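Local coordinates for protein AvrRxo1-ORF1 (Xanthomonas oryzae pv. oryzicola, PDB 4Z8T) that acts as a type III effector with a polynucleotide kinase domain, probably transferring phosphate in a P-loop fold, and forms a complex with its partner protein AvrRxo1-ORF2, at residues S222-M225 with Y226-R230; D290-L293 with I294-E298; K320-S323 with A324-A328. One frame throughout, in Å; residues are numbered along the deposited sequence.

Contact 1: residues S222-M225 with Y226-R230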
ATOM      1  N   SER A 222       3.784  -2.123  14.047  1.00 16.63           N
ATOM      2  CA  SER A 222       2.500  -1.881  14.718  1.00 18.16           C
ATOM      3  C   SER A 222       2.649  -1.213  16.081  1.00 20.24           C
ATOM      4  O   SER A 222       1.756  -0.477  16.526  1.00 19.82           O
ATOM      5  CB  SER A 222       1.708  -3.187  14.873  1.00 21.25           C
ATOM      6  OG  SER A 222       1.333  -3.690  13.600  1.00 26.10           O
ATOM      7  N   ASN A 223       3.769  -1.473  16.748  1.00 16.88           N
ATOM      8  CA  ASN A 223       3.995  -0.946  18.086  1.00 16.85           C
ATOM      9  C   ASN A 223       4.960   0.223  18.151  1.00 16.37           C
ATOM     10  O   ASN A 223       5.293   0.693  19.231  1.00 16.92           O
ATOM     11  CB  ASN A 223       4.463  -2.063  19.011  1.00 20.16           C
ATOM     12  CG  ASN A 223       3.381  -3.074  19.258  1.00 28.14           C
ATOM     13  OD1 ASN A 223       2.356  -2.748  19.862  1.00 31.93           O
ATOM     14  ND2 ASN A 223       3.585  -4.301  18.796  1.00 23.46           N
ATOM     15  N   ARG A 224       5.394   0.707  16.992  1.00 15.51           N
ATOM     16  CA  ARG A 224       6.372   1.785  16.931  1.00 14.94           C
ATOM     17  C   ARG A 224       5.900   3.089  17.577  1.00 15.45           C
ATOM     18  O   ARG A 224       6.652   3.729  18.317  1.00 16.17           O
ATOM     19  CB  ARG A 224       6.748   2.020  15.461  1.00 14.67           C
ATOM     20  CG  ARG A 224       7.749   3.133  15.218  1.00 15.41           C
ATOM     21  CD  ARG A 224       8.448   2.870  13.905  1.00 14.64           C
ATOM     22  NE  ARG A 224       9.554   1.923  14.067  1.00 14.88           N
ATOM     23  CZ  ARG A 224       9.920   1.013  13.162  1.00 15.64           C
ATOM     24  NH1 ARG A 224       9.244   0.888  12.033  1.00 15.73           N
ATOM     25  NH2 ARG A 224      10.975   0.231  13.403  1.00 16.16           N
HETATM   26  N   MSE A 225       4.661   3.488  17.308  1.00 16.07           N
HETATM   27  CA  MSE A 225       4.202   4.772  17.818  1.00 15.84           C
HETATM   28  C   MSE A 225       4.003   4.736  19.336  1.00 15.38           C
HETATM   29  O   MSE A 225       4.127   5.769  20.004  1.00 15.53           O
HETATM   30  CB  MSE A 225       2.961   5.255  17.071  1.00 18.35           C
HETATM   31  CG  MSE A 225       3.296   5.590  15.632  1.00 17.39           C
HETATM   32 SE   MSE A 225       1.772   6.304  14.653  1.00 23.74          SE
HETATM   33  CE  MSE A 225       2.064   8.153  15.041  1.00 21.99           C
ATOM     34  N   TYR A 226       3.731   3.552  19.878  1.00 15.29           N
ATOM     35  CA  TYR A 226       3.669   3.398  21.332  1.00 18.70           C
ATOM     36  C   TYR A 226       5.016   3.723  21.959  1.00 16.61           C
ATOM     37  O   TYR A 226       5.094   4.385  23.003  1.00 17.41           O
ATOM     38  CB  TYR A 226       3.248   1.978  21.723  1.00 18.76           C
ATOM     39  CG  TYR A 226       3.291   1.740  23.214  1.00 18.96           C
ATOM     40  CD1 TYR A 226       4.455   1.297  23.841  1.00 19.14           C
ATOM     41  CD2 TYR A 226       2.174   1.974  24.001  1.00 22.54           C
ATOM     42  CE1 TYR A 226       4.500   1.092  25.214  1.00 23.58           C
ATOM     43  CE2 TYR A 226       2.214   1.764  25.369  1.00 24.62           C
ATOM     44  CZ  TYR A 226       3.372   1.327  25.967  1.00 24.40           C
ATOM     45  OH  TYR A 226       3.401   1.125  27.333  1.00 25.64           O
ATOM     46  N   VAL A 227       6.091   3.254  21.328  1.00 14.82           N
ATOM     47  CA  VAL A 227       7.418   3.566  21.834  1.00 16.07           C
ATOM     48  C   VAL A 227       7.677   5.072  21.788  1.00 17.03           C
ATOM     49  O   VAL A 227       8.159   5.651  22.748  1.00 16.04           O
ATOM     50  CB  VAL A 227       8.512   2.808  21.035  1.00 15.08           C
ATOM     51  CG1 VAL A 227       9.896   3.143  21.589  1.00 18.01           C
ATOM     52  CG2 VAL A 227       8.251   1.318  21.102  1.00 17.43           C
ATOM     53  N   ILE A 228       7.340   5.704  20.667  1.00 14.25           N
ATOM     54  CA  ILE A 228       7.567   7.121  20.505  1.00 14.15           C
ATOM     55  C   ILE A 228       6.790   7.894  21.570  1.00 15.79           C
ATOM     56  O   ILE A 228       7.319   8.841  22.153  1.00 17.02           O
ATOM     57  CB  ILE A 228       7.156   7.558  19.102  1.00 16.11           C
ATOM     58  CG1 ILE A 228       8.076   6.844  18.109  1.00 16.25           C
ATOM     59  CG2 ILE A 228       7.233   9.072  18.961  1.00 16.63           C
ATOM     60  CD1 ILE A 228       7.766   7.115  16.648  1.00 17.28           C
ATOM     61  N   ASP A 229       5.563   7.453  21.834  1.00 17.18           N
ATOM     62  CA  ASP A 229       4.705   8.104  22.843  1.00 15.23           C
ATOM     63  C   ASP A 229       5.367   8.115  24.202  1.00 17.52           C
ATOM     64  O   ASP A 229       5.201   9.063  24.965  1.00 19.23           O
ATOM     65  CB  ASP A 229       3.349   7.384  22.972  1.00 19.04           C
ATOM     66  CG  ASP A 229       2.309   7.889  21.996  1.00 19.71           C
ATOM     67  OD1 ASP A 229       2.513   8.948  21.379  1.00 20.39           O
ATOM     68  OD2 ASP A 229       1.266   7.219  21.871  1.00 23.97           O
ATOM     69  N   ARG A 230       6.109   7.066  24.532  1.00 17.05           N
ATOM     70  CA  ARG A 230       6.781   7.053  25.827  1.00 16.17           C
ATOM     71  C   ARG A 230       7.801   8.169  25.956  1.00 18.28           C
ATOM     72  O   ARG A 230       7.959   8.741  27.039  1.00 18.85           O
ATOM     73  CB  ARG A 230       7.438   5.694  26.110  1.00 18.41           C
ATOM     74  CG  ARG A 230       6.491   4.504  26.021  1.00 18.69           C
ATOM     75  CD  ARG A 230       5.527   4.361  27.204  1.00 22.50           C
ATOM     76  NE  ARG A 230       4.522   5.426  27.294  1.00 28.72           N
ATOM     77  CZ  ARG A 230       3.454   5.552  26.501  1.00 26.98           C
ATOM     78  NH1 ARG A 230       2.602   6.555  26.699  1.00 28.57           N
ATOM     79  NH2 ARG A 230       3.222   4.702  25.507  1.00 26.54           N
TER
HETATM   80  O   HOH W   1       1.889   1.842  18.297  1.00 19.04           O

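Contact 2: residues D290-L293 with I294-E298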
ATOM      1  N   ASP A 290      12.844 -14.689  -8.887  1.00 28.11           N
ATOM      2  CA  ASP A 290      13.168 -14.882 -10.306  1.00 30.49           C
ATOM      3  C   ASP A 290      14.131 -13.813 -10.810  1.00 30.13           C
ATOM      4  O   ASP A 290      14.545 -12.941 -10.045  1.00 27.85           O
ATOM      5  CB  ASP A 290      11.901 -14.939 -11.180  1.00 32.73           C
ATOM      6  CG  ASP A 290      11.025 -13.687 -11.067  1.00 36.53           C
ATOM      7  OD1 ASP A 290      11.458 -12.664 -10.499  1.00 33.31           O
ATOM      8  OD2 ASP A 290       9.880 -13.715 -11.577  1.00 36.73           O
ATOM      9  N   LYS A 291      14.504 -13.887 -12.089  1.00 29.95           N
ATOM     10  CA  LYS A 291      15.422 -12.904 -12.661  1.00 29.26           C
ATOM     11  C   LYS A 291      14.901 -11.486 -12.447  1.00 30.66           C
ATOM     12  O   LYS A 291      15.662 -10.574 -12.118  1.00 27.11           O
ATOM     13  CB  LYS A 291      15.629 -13.152 -14.161  1.00 29.47           C
ATOM     14  CG  LYS A 291      16.597 -12.170 -14.822  1.00 34.39           C
ATOM     15  CD  LYS A 291      16.458 -12.184 -16.340  1.00 37.47           C
ATOM     16  CE  LYS A 291      17.530 -11.335 -17.022  1.00 37.27           C
ATOM     17  NZ  LYS A 291      17.472  -9.896 -16.659  1.00 39.99           N
ATOM     18  N   GLU A 292      13.598 -11.310 -12.626  1.00 29.88           N
ATOM     19  CA  GLU A 292      12.994  -9.991 -12.499  1.00 32.28           C
ATOM     20  C   GLU A 292      13.169  -9.436 -11.092  1.00 31.09           C
ATOM     21  O   GLU A 292      13.606  -8.297 -10.924  1.00 32.31           O
ATOM     22  CB  GLU A 292      11.515 -10.041 -12.879  1.00 37.55           C
ATOM     23  CG  GLU A 292      10.730  -8.774 -12.549  1.00 40.75           C
ATOM     24  CD  GLU A 292      11.490  -7.496 -12.863  1.00 41.15           C
ATOM     25  OE1 GLU A 292      12.100  -7.390 -13.956  1.00 44.20           O
ATOM     26  OE2 GLU A 292      11.478  -6.592 -11.999  1.00 41.48           O
ATOM     27  N   LEU A 293      12.836 -10.249 -10.094  1.00 30.43           N
ATOM     28  CA  LEU A 293      12.961  -9.841  -8.692  1.00 27.58           C
ATOM     29  C   LEU A 293      14.400  -9.446  -8.370  1.00 26.67           C
ATOM     30  O   LEU A 293      14.640  -8.409  -7.748  1.00 26.82           O
ATOM     31  CB  LEU A 293      12.471 -10.957  -7.757  1.00 28.93           C
ATOM     32  CG  LEU A 293      12.490 -10.720  -6.236  1.00 29.66           C
ATOM     33  CD1 LEU A 293      11.348 -11.464  -5.557  1.00 31.33           C
ATOM     34  CD2 LEU A 293      13.808 -11.147  -5.599  1.00 30.17           C
ATOM     35  N   ILE A 294      15.360 -10.268  -8.790  1.00 26.64           N
ATOM     36  CA  ILE A 294      16.762  -9.955  -8.539  1.00 22.26           C
ATOM     37  C   ILE A 294      17.145  -8.646  -9.231  1.00 26.29           C
ATOM     38  O   ILE A 294      17.763  -7.783  -8.621  1.00 28.17           O
ATOM     39  CB  ILE A 294      17.691 -11.113  -8.961  1.00 24.66           C
ATOM     40  CG1 ILE A 294      17.324 -12.376  -8.166  1.00 24.41           C
ATOM     41  CG2 ILE A 294      19.132 -10.747  -8.723  1.00 27.40           C
ATOM     42  CD1 ILE A 294      18.043 -13.638  -8.629  1.00 28.14           C
ATOM     43  N   ASP A 295      16.745  -8.489 -10.490  1.00 28.11           N
ATOM     44  CA  ASP A 295      16.973  -7.233 -11.199  1.00 28.53           C
ATOM     45  C   ASP A 295      16.270  -6.061 -10.520  1.00 27.89           C
ATOM     46  O   ASP A 295      16.815  -4.964 -10.467  1.00 32.40           O
ATOM     47  CB  ASP A 295      16.490  -7.331 -12.649  1.00 31.23           C
ATOM     48  CG  ASP A 295      17.336  -8.265 -13.484  1.00 34.10           C
ATOM     49  OD1 ASP A 295      18.429  -8.668 -13.017  1.00 34.76           O
ATOM     50  OD2 ASP A 295      16.904  -8.589 -14.615  1.00 36.28           O
ATOM     51  N   ARG A 296      15.058  -6.293 -10.021  1.00 31.65           N
ATOM     52  CA  ARG A 296      14.297  -5.233  -9.357  1.00 30.27           C
ATOM     53  C   ARG A 296      15.023  -4.734  -8.114  1.00 32.29           C
ATOM     54  O   ARG A 296      15.131  -3.528  -7.903  1.00 32.34           O
ATOM     55  CB  ARG A 296      12.890  -5.703  -8.985  1.00 33.84           C
ATOM     56  CG  ARG A 296      12.103  -4.675  -8.170  1.00 34.24           C
ATOM     57  CD  ARG A 296      10.643  -5.051  -8.013  1.00 37.62           C
ATOM     58  NE  ARG A 296      10.451  -6.370  -7.412  1.00 39.51           N
ATOM     59  CZ  ARG A 296      10.442  -6.607  -6.101  1.00 39.02           C
ATOM     60  NH1 ARG A 296      10.634  -5.617  -5.239  1.00 36.39           N
ATOM     61  NH2 ARG A 296      10.247  -7.842  -5.650  1.00 37.79           N
ATOM     62  N   LEU A 297      15.534  -5.662  -7.303  1.00 29.39           N
ATOM     63  CA  LEU A 297      16.301  -5.285  -6.115  1.00 28.54           C
ATOM     64  C   LEU A 297      17.651  -4.673  -6.465  1.00 30.47           C
ATOM     65  O   LEU A 297      18.090  -3.716  -5.824  1.00 32.14           O
ATOM     66  CB  LEU A 297      16.480  -6.481  -5.179  1.00 25.51           C
ATOM     67  CG  LEU A 297      15.182  -6.984  -4.546  1.00 27.27           C
ATOM     68  CD1 LEU A 297      15.429  -8.176  -3.642  1.00 26.46           C
ATOM     69  CD2 LEU A 297      14.507  -5.879  -3.765  1.00 33.34           C
ATOM     70  N   GLU A 298      18.313  -5.219  -7.480  1.00 30.02           N
ATOM     71  CA  GLU A 298      19.591  -4.676  -7.917  1.00 29.00           C
ATOM     72  C   GLU A 298      19.460  -3.247  -8.443  1.00 26.55           C
ATOM     73  O   GLU A 298      20.393  -2.459  -8.329  1.00 29.36           O
ATOM     74  CB  GLU A 298      20.216  -5.574  -8.988  1.00 30.19           C
ATOM     75  CG  GLU A 298      20.673  -6.922  -8.472  1.00 30.07           C
ATOM     76  CD  GLU A 298      22.002  -6.856  -7.753  1.00 33.26           C
ATOM     77  OE1 GLU A 298      23.019  -6.549  -8.415  1.00 32.15           O
ATOM     78  OE2 GLU A 298      22.037  -7.128  -6.531  1.00 31.96           O
TER

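Contact 3: residues K320-S323 with A324-A328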
ATOM      1  N   LYS A 320      12.890 -20.352  -6.073  1.00 25.79           N
ATOM      2  CA  LYS A 320      12.203 -20.650  -4.824  1.00 25.89           C
ATOM      3  C   LYS A 320      11.418 -19.432  -4.329  1.00 23.02           C
ATOM      4  O   LYS A 320      11.770 -18.288  -4.643  1.00 24.86           O
ATOM      5  CB  LYS A 320      13.213 -21.103  -3.763  1.00 25.42           C
ATOM      6  CG  LYS A 320      13.933 -22.412  -4.105  1.00 31.42           C
ATOM      7  CD  LYS A 320      14.747 -22.938  -2.917  1.00 35.80           C
ATOM      8  CE  LYS A 320      15.260 -24.364  -3.160  1.00 41.47           C
ATOM      9  NZ  LYS A 320      16.162 -24.447  -4.348  1.00 45.06           N
ATOM     10  N   SER A 321      10.355 -19.681  -3.570  1.00 23.97           N
ATOM     11  CA  SER A 321       9.598 -18.595  -2.943  1.00 22.97           C
ATOM     12  C   SER A 321      10.440 -18.013  -1.822  1.00 22.80           C
ATOM     13  O   SER A 321      11.365 -18.672  -1.348  1.00 21.96           O
ATOM     14  CB  SER A 321       8.282 -19.099  -2.362  1.00 24.35           C
ATOM     15  OG  SER A 321       8.491 -19.995  -1.277  1.00 23.15           O
ATOM     16  N   TRP A 322      10.120 -16.801  -1.375  1.00 21.51           N
ATOM     17  CA  TRP A 322      10.819 -16.252  -0.210  1.00 20.69           C
ATOM     18  C   TRP A 322      10.755 -17.224   0.969  1.00 19.59           C
ATOM     19  O   TRP A 322      11.735 -17.418   1.676  1.00 20.85           O
ATOM     20  CB  TRP A 322      10.199 -14.923   0.232  1.00 20.37           C
ATOM     21  CG  TRP A 322      10.580 -13.703  -0.542  1.00 20.11           C
ATOM     22  CD1 TRP A 322       9.730 -12.858  -1.208  1.00 22.31           C
ATOM     23  CD2 TRP A 322      11.890 -13.145  -0.691  1.00 18.81           C
ATOM     24  NE1 TRP A 322      10.431 -11.823  -1.762  1.00 23.98           N
ATOM     25  CE2 TRP A 322      11.760 -11.972  -1.466  1.00 21.28           C
ATOM     26  CE3 TRP A 322      13.158 -13.515  -0.240  1.00 20.08           C
ATOM     27  CZ2 TRP A 322      12.852 -11.182  -1.810  1.00 23.91           C
ATOM     28  CZ3 TRP A 322      14.240 -12.731  -0.581  1.00 20.63           C
ATOM     29  CH2 TRP A 322      14.083 -11.575  -1.354  1.00 20.79           C
ATOM     30  N   SER A 323       9.592 -17.830   1.192  1.00 21.76           N
ATOM     31  CA  SER A 323       9.422 -18.740   2.318  1.00 19.54           C
ATOM     32  C   SER A 323      10.322 -19.964   2.181  1.00 22.35           C
ATOM     33  O   SER A 323      11.030 -20.329   3.110  1.00 21.40           O
ATOM     34  CB  SER A 323       7.962 -19.172   2.437  1.00 25.82           C
ATOM     35  OG  SER A 323       7.798 -20.033   3.544  1.00 33.12           O
ATOM     36  N   ALA A 324      10.306 -20.582   1.008  1.00 21.38           N
ATOM     37  CA  ALA A 324      11.159 -21.742   0.757  1.00 24.15           C
ATOM     38  C   ALA A 324      12.653 -21.406   0.845  1.00 23.94           C
ATOM     39  O   ALA A 324      13.457 -22.189   1.378  1.00 23.49           O
ATOM     40  CB  ALA A 324      10.825 -22.348  -0.591  1.00 25.29           C
ATOM     41  N   ALA A 325      13.016 -20.239   0.320  1.00 20.38           N
ATOM     42  CA  ALA A 325      14.401 -19.776   0.332  1.00 19.14           C
ATOM     43  C   ALA A 325      14.908 -19.572   1.760  1.00 21.91           C
ATOM     44  O   ALA A 325      15.959 -20.084   2.131  1.00 21.24           O
ATOM     45  CB  ALA A 325      14.519 -18.481  -0.455  1.00 19.96           C
ATOM     46  N   LEU A 326      14.172 -18.815   2.571  1.00 18.53           N
ATOM     47  CA  LEU A 326      14.625 -18.605   3.944  1.00 18.48           C
ATOM     48  C   LEU A 326      14.611 -19.901   4.761  1.00 22.50           C
ATOM     49  O   LEU A 326      15.422 -20.071   5.670  1.00 22.42           O
ATOM     50  CB  LEU A 326      13.801 -17.519   4.652  1.00 18.76           C
ATOM     51  CG  LEU A 326      14.405 -16.119   4.563  1.00 17.40           C
ATOM     52  CD1 LEU A 326      14.210 -15.498   3.188  1.00 18.57           C
ATOM     53  CD2 LEU A 326      13.797 -15.230   5.647  1.00 19.02           C
ATOM     54  N   ALA A 327      13.703 -20.815   4.428  1.00 21.32           N
ATOM     55  CA  ALA A 327      13.619 -22.083   5.151  1.00 24.20           C
ATOM     56  C   ALA A 327      14.881 -22.896   4.899  1.00 26.68           C
ATOM     57  O   ALA A 327      15.505 -23.404   5.830  1.00 27.15           O
ATOM     58  CB  ALA A 327      12.381 -22.859   4.725  1.00 23.90           C
ATOM     59  N   ALA A 328      15.258 -23.004   3.634  1.00 23.96           N
ATOM     60  CA  ALA A 328      16.464 -23.736   3.256  1.00 24.36           C
ATOM     61  C   ALA A 328      17.716 -23.085   3.834  1.00 26.44           C
ATOM     62  O   ALA A 328      18.611 -23.764   4.332  1.00 28.21           O
ATOM     63  CB  ALA A 328      16.566 -23.838   1.738  1.00 26.60           C
TER

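Contact 1: residues S222-M225 with Y226-R230
Arg224 and Ile228 make the close-packed side of this helical turn. Ile228 N donates to Arg224 O at 3.1 Å, and Ile228 CG1 rests 3.4 Å from that same Arg224 O. CG1 gets there by standing beside its own backbone N (Ile228 chi1 -64°), and the chain then runs out to place Ile228 CD1 4.2 Å from Arg224 CG. Tyr240 of strand 238-245 packs on Arg224, Val227 and Ile228 together. One residue on, Asp229 N donates to Met225 O at 2.9 Å. This is the opening of helix 224-233, laid against the sheet of a P-loop NTPase fold related to zeta toxins. The guanidinium of Arg224 points back into that domain, where its NE pairs with Asp184 and its NH1 with Asp186, near the probable Walker A loop. Bonding is looser at the start of the helix: Asn223 O receives only weak bonds, the longer from Val227 N at 3.4 Å, and the Asn223 side chain makes no cap, its ND2 bonding back to Ala219 O. A water fills in, donating to Ser222 O and accepting from Tyr226 N at 3.0 Å. On the partly exposed flank, Arg230 NH2 sits 3.1 Å above the plane of the Tyr226 ring, offset toward its rim, while Tyr226 OH bonds to Asp167. The Asp229 carboxylate faces another chain, meeting His13 and Lys17 of AvrRxo1-ORF2.

Contact 2: residues D290-L293 with I294-E298
Arg296 N donates to Glu292 O at 2.6 Å, a short bond within the helix backbone. Above it the two side chains cross at about a right angle, yet they make no salt bridge: Glu292 OE2 touches Arg296 CB at 3.4 Å, while the guanidinium has gone another way. Bent at chi3 (56°), the Arg296 chain brings NH2 to within 3.7 Å of Leu293 CG, and its NH1 pairs with Glu190 of helix 189-198. Glu292 instead faces the second copy of this protein, where its OE2 lies close to the OE2 of the other Glu292. Two like charges so near each other would be expected to cost energy, or to raise the affinity of the pair for a proton.

On another flank Lys291 reaches along the helix to Asp295. The Lys291 chain is extended as far as CE and turns at chi4 (-62°), so that NZ closes on a single carboxylate oxygen, Asp295 OD2, in a salt bridge. The modelled separation of Lys291 NZ and Asp295 OD2, 2.5 Å, is very short, and its exact value is doubtful. On the side turned to helix 189-198, Leu293 and Leu297 lie side by side and point the same way, with Leu293 CD2 3.9 Å from Leu297 CD1; both rest on Glu190. Ile294 faces helix 304-315, touching Leu314 and Glu315.

The first turn is closed by Asp290. Asp290 OD1 takes the N-H of Leu293 N at 2.8 Å in a nearly straight bond. Asp290 O takes that of Ile294 N at 3.1 Å. A carboxylate bonded to the amide three residues on, just ahead of the first helical residue, is the classic aspartate N-cap, here starting the short helix 291-298.

Contact 3: residues K320-S323 with A324-A328
The chain arrives extended at Ser321 (psi 161°) and turns helical at Trp322, so Ser321 is the N-cap of helix 322-331. Its carbonyl starts the regular pattern, with Ala325 N donating to Ser321 O at 2.8 Å; the carbonyls of Trp322 and Ser323 carry it on to Leu326 N and Ala327 N. The serine hydroxyl supplies the cap itself. With Ser321 OG held between the backbone N and the carbonyl carbon (Ser321 chi1 66°), it accepts the N-H of Ala324 N at 3.0 Å in a nearly straight bond, satisfying an amide of the first turn. Ahead of the cap, Lys320 CB leans on the methyl of Ala324, and its chain then carries the amine away from the helix.

On the buried side Trp322 and Leu326 both pack on Leu193 and Leu197 of helix 189-198. The indole NE1 reaches Glu190 there in a weak hydrogen bond. Ala325, also buried, fits against Ile289 and Tyr317. The leucine arches over its own turn: Leu326 CD1 lies 3.5 Å from Trp322 O and meets the indole obliquely, 4.1 Å from Trp322 CE3.

Contacts 1, 2 and 3 follow one another along the chain, each at the beginning of a helix: 224-233, 291-298 and 322-331. Contact 1 belongs to the P-loop sheet, packed on strand 238-245, its centre about 34 Å from that of contact 2 and 31 Å from that of contact 3. The later two are neighbours, centres about 16 Å apart, and touch where Leu293 CD2 meets Trp322 CZ2 at 3.9 Å. Both helix starts lean on helix 189-198, where Glu190 takes a salt bridge from Arg296 and a weak hydrogen bond from Trp322. Their surroundings differ: contact 1 meets AvrRxo1-ORF2, contact 2 a second copy of the effector, and contact 3 no other chain of the assembly.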